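Local structure of N-alpha-acetyltransferase 35, NatC auxiliary subunit (Saccharomyces cerevisiae, 6YGA) at residues Tyr474-Leu479 with Asn546-Leu551. The protein serves as the auxiliary subunit of the NatC N-terminal acetyltransferase, which acetylates the N-terminal methionine of the L-A virus Gag protein. Numbering follows the deposited sequence.
Sequences YLSHHL and NITKSL. With EDO (1,2-ethanediol), chain C; EDO (1,2-ethanediol), chain D.
Ser476 and Lys549 bring their CA atoms to 5.5 Å where the consecutive helices 465-506 and 511-564, the two arms of a long helical hairpin, run nearly antiparallel, the axes of the two short segments 8.9 Å apart at an angle of 152°. Ser476 points toward the other helix, and its CB lies against the start of the lysine chain, 3.8 Å from Lys549 CG. With OG beside its own backbone N (chi1 -56°), the serine hydroxyl hydrogen-bonds back to Val472 O in its own helix, while the same oxygen touches the methyl of Thr548, Ser476 OG to Thr548 CG2 being 3.4 Å. Lys549 then runs along the partner backbone, CD packing 3.9 Å from His477 CA. Its bend at chi3 (67°) leads NZ to an oblique position near the His477 ring; a long, weak ion pair joins the ammonium to Glu480. Beside the lysine chain, a 1,2-ethanediol, probably from the crystallisation liquor, donates from its O1 to Ser550 OG at 2.7 Å. Across the two segments there is no hydrogen bond: the small serine is consistent with the close approach, its hydroxyl is satisfied within its own helix, and here the helices meet through van der Waals packing of aliphatic lysine and threonine carbons.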
loop_
_atom_site.group_PDB
_atom_site.type_symbol
_atom_site.label_atom_id
_atom_site.label_comp_id
_atom_site.label_asym_id
_atom_site.label_seq_id
_atom_site.Cartn_x
_atom_site.Cartn_y
_atom_site.Cartn_z
ATOM N N TYR B 474 28.710 -3.816 2.542
ATOM C CA TYR B 474 29.517 -3.424 1.392
ATOM C C TYR B 474 29.145 -2.024 0.907
ATOM O O TYR B 474 30.022 -1.192 0.653
ATOM C CB TYR B 474 29.343 -4.466 0.286
ATOM C CG TYR B 474 29.817 -4.054 -1.086
ATOM C CD1 TYR B 474 31.152 -4.184 -1.452
ATOM C CD2 TYR B 474 28.921 -3.565 -2.027
ATOM C CE1 TYR B 474 31.584 -3.819 -2.715
ATOM C CE2 TYR B 474 29.339 -3.196 -3.288
ATOM C CZ TYR B 474 30.672 -3.325 -3.628
ATOM O OH TYR B 474 31.092 -2.958 -4.885
ATOM N N LEU B 475 27.842 -1.741 0.791
ATOM C CA LEU B 475 27.414 -0.401 0.395
ATOM C C LEU B 475 27.805 0.641 1.436
ATOM O O LEU B 475 28.284 1.727 1.086
ATOM C CB LEU B 475 25.903 -0.368 0.164
ATOM C CG LEU B 475 25.316 -1.148 -1.009
ATOM C CD1 LEU B 475 23.821 -0.877 -1.095
ATOM C CD2 LEU B 475 26.018 -0.791 -2.314
ATOM N N SER B 476 27.597 0.335 2.720
ATOM C CA SER B 476 27.940 1.275 3.784
ATOM C C SER B 476 29.436 1.555 3.831
ATOM O O SER B 476 29.849 2.665 4.186
ATOM C CB SER B 476 27.472 0.735 5.136
ATOM O OG SER B 476 26.087 0.442 5.127
ATOM N N HIS B 477 30.262 0.562 3.496
ATOM C CA HIS B 477 31.702 0.792 3.466
ATOM C C HIS B 477 32.060 1.800 2.384
ATOM O O HIS B 477 32.893 2.686 2.603
ATOM C CB HIS B 477 32.444 -0.529 3.253
ATOM C CG HIS B 477 33.938 -0.397 3.247
ATOM N ND1 HIS B 477 34.663 -0.214 2.088
ATOM C CD2 HIS B 477 34.842 -0.435 4.254
ATOM C CE1 HIS B 477 35.949 -0.140 2.383
ATOM N NE2 HIS B 477 36.084 -0.271 3.691
ATOM N N HIS B 478 31.422 1.696 1.214
ATOM C CA HIS B 478 31.670 2.662 0.149
ATOM C C HIS B 478 31.128 4.040 0.508
ATOM O O HIS B 478 31.738 5.061 0.167
ATOM C CB HIS B 478 31.059 2.172 -1.164
ATOM C CG HIS B 478 31.884 1.140 -1.864
ATOM N ND1 HIS B 478 32.742 1.450 -2.898
ATOM C CD2 HIS B 478 31.988 -0.198 -1.679
ATOM C CE1 HIS B 478 33.336 0.349 -3.320
ATOM N NE2 HIS B 478 32.897 -0.665 -2.597
ATOM N N LEU B 479 29.984 4.093 1.195
ATOM C CA LEU B 479 29.446 5.385 1.606
ATOM C C LEU B 479 30.336 6.044 2.653
ATOM O O LEU B 479 30.544 7.262 2.620
ATOM C CB LEU B 479 28.020 5.225 2.132
ATOM C CG LEU B 479 27.336 6.523 2.563
ATOM C CD1 LEU B 479 27.446 7.581 1.475
ATOM C CD2 LEU B 479 25.882 6.267 2.909
ATOM N N ASN B 546 28.578 4.517 10.189
ATOM C CA ASN B 546 29.374 3.526 10.903
ATOM C C ASN B 546 28.507 2.662 11.810
ATOM O O ASN B 546 28.822 1.487 12.031
ATOM C CB ASN B 546 30.481 4.210 11.705
ATOM C CG ASN B 546 31.744 4.415 10.891
ATOM O OD1 ASN B 546 32.445 3.456 10.566
ATOM N ND2 ASN B 546 32.042 5.665 10.560
ATOM N N ILE B 547 27.413 3.218 12.335
ATOM C CA ILE B 547 26.465 2.407 13.091
ATOM C C ILE B 547 25.799 1.392 12.174
ATOM O O ILE B 547 25.697 0.205 12.503
ATOM C CB ILE B 547 25.432 3.303 13.795
ATOM C CG1 ILE B 547 26.097 4.085 14.923
ATOM C CG2 ILE B 547 24.279 2.474 14.338
ATOM C CD1 ILE B 547 25.195 5.121 15.546
ATOM N N THR B 548 25.352 1.845 10.998
ATOM C CA THR B 548 24.774 0.933 10.016
ATOM C C THR B 548 25.777 -0.138 9.614
ATOM O O THR B 548 25.443 -1.326 9.547
ATOM C CB THR B 548 24.310 1.710 8.781
ATOM O OG1 THR B 548 23.219 2.567 9.133
ATOM C CG2 THR B 548 23.861 0.754 7.683
ATOM N N LYS B 549 27.019 0.272 9.345
ATOM C CA LYS B 549 28.047 -0.673 8.926
ATOM C C LYS B 549 28.298 -1.721 10.002
ATOM O O LYS B 549 28.386 -2.918 9.706
ATOM C CB LYS B 549 29.335 0.083 8.596
ATOM C CG LYS B 549 30.191 -0.564 7.526
ATOM C CD LYS B 549 31.480 0.222 7.310
ATOM C CE LYS B 549 32.380 0.133 8.532
ATOM N NZ LYS B 549 33.665 0.866 8.360
ATOM N N SER B 550 28.401 -1.289 11.260
ATOM C CA SER B 550 28.650 -2.227 12.348
ATOM C C SER B 550 27.491 -3.202 12.525
ATOM O O SER B 550 27.712 -4.400 12.739
ATOM C CB SER B 550 28.904 -1.463 13.647
ATOM O OG SER B 550 30.109 -0.722 13.587
ATOM N N LEU B 551 26.250 -2.711 12.444
ATOM C CA LEU B 551 25.098 -3.581 12.672
ATOM C C LEU B 551 24.994 -4.659 11.598
ATOM O O LEU B 551 24.725 -5.825 11.908
ATOM C CB LEU B 551 23.816 -2.753 12.736
ATOM C CG LEU B 551 23.656 -1.904 14.000
ATOM C CD1 LEU B 551 22.387 -1.078 13.924
ATOM C CD2 LEU B 551 23.651 -2.788 15.237
HETATM C C1 EDO C . 32.813 -1.945 11.510
HETATM O O1 EDO C . 31.856 -0.880 11.530
HETATM C C2 EDO C . 33.742 -1.806 12.711
HETATM O O2 EDO C . 34.689 -2.880 12.719
HETATM C C1 EDO D . 21.971 3.632 11.729
HETATM O O1 EDO D . 21.320 2.721 10.832
HETATM C C2 EDO D . 21.064 4.815 12.039
HETATM O O2 EDO D . 20.445 5.294 10.841
#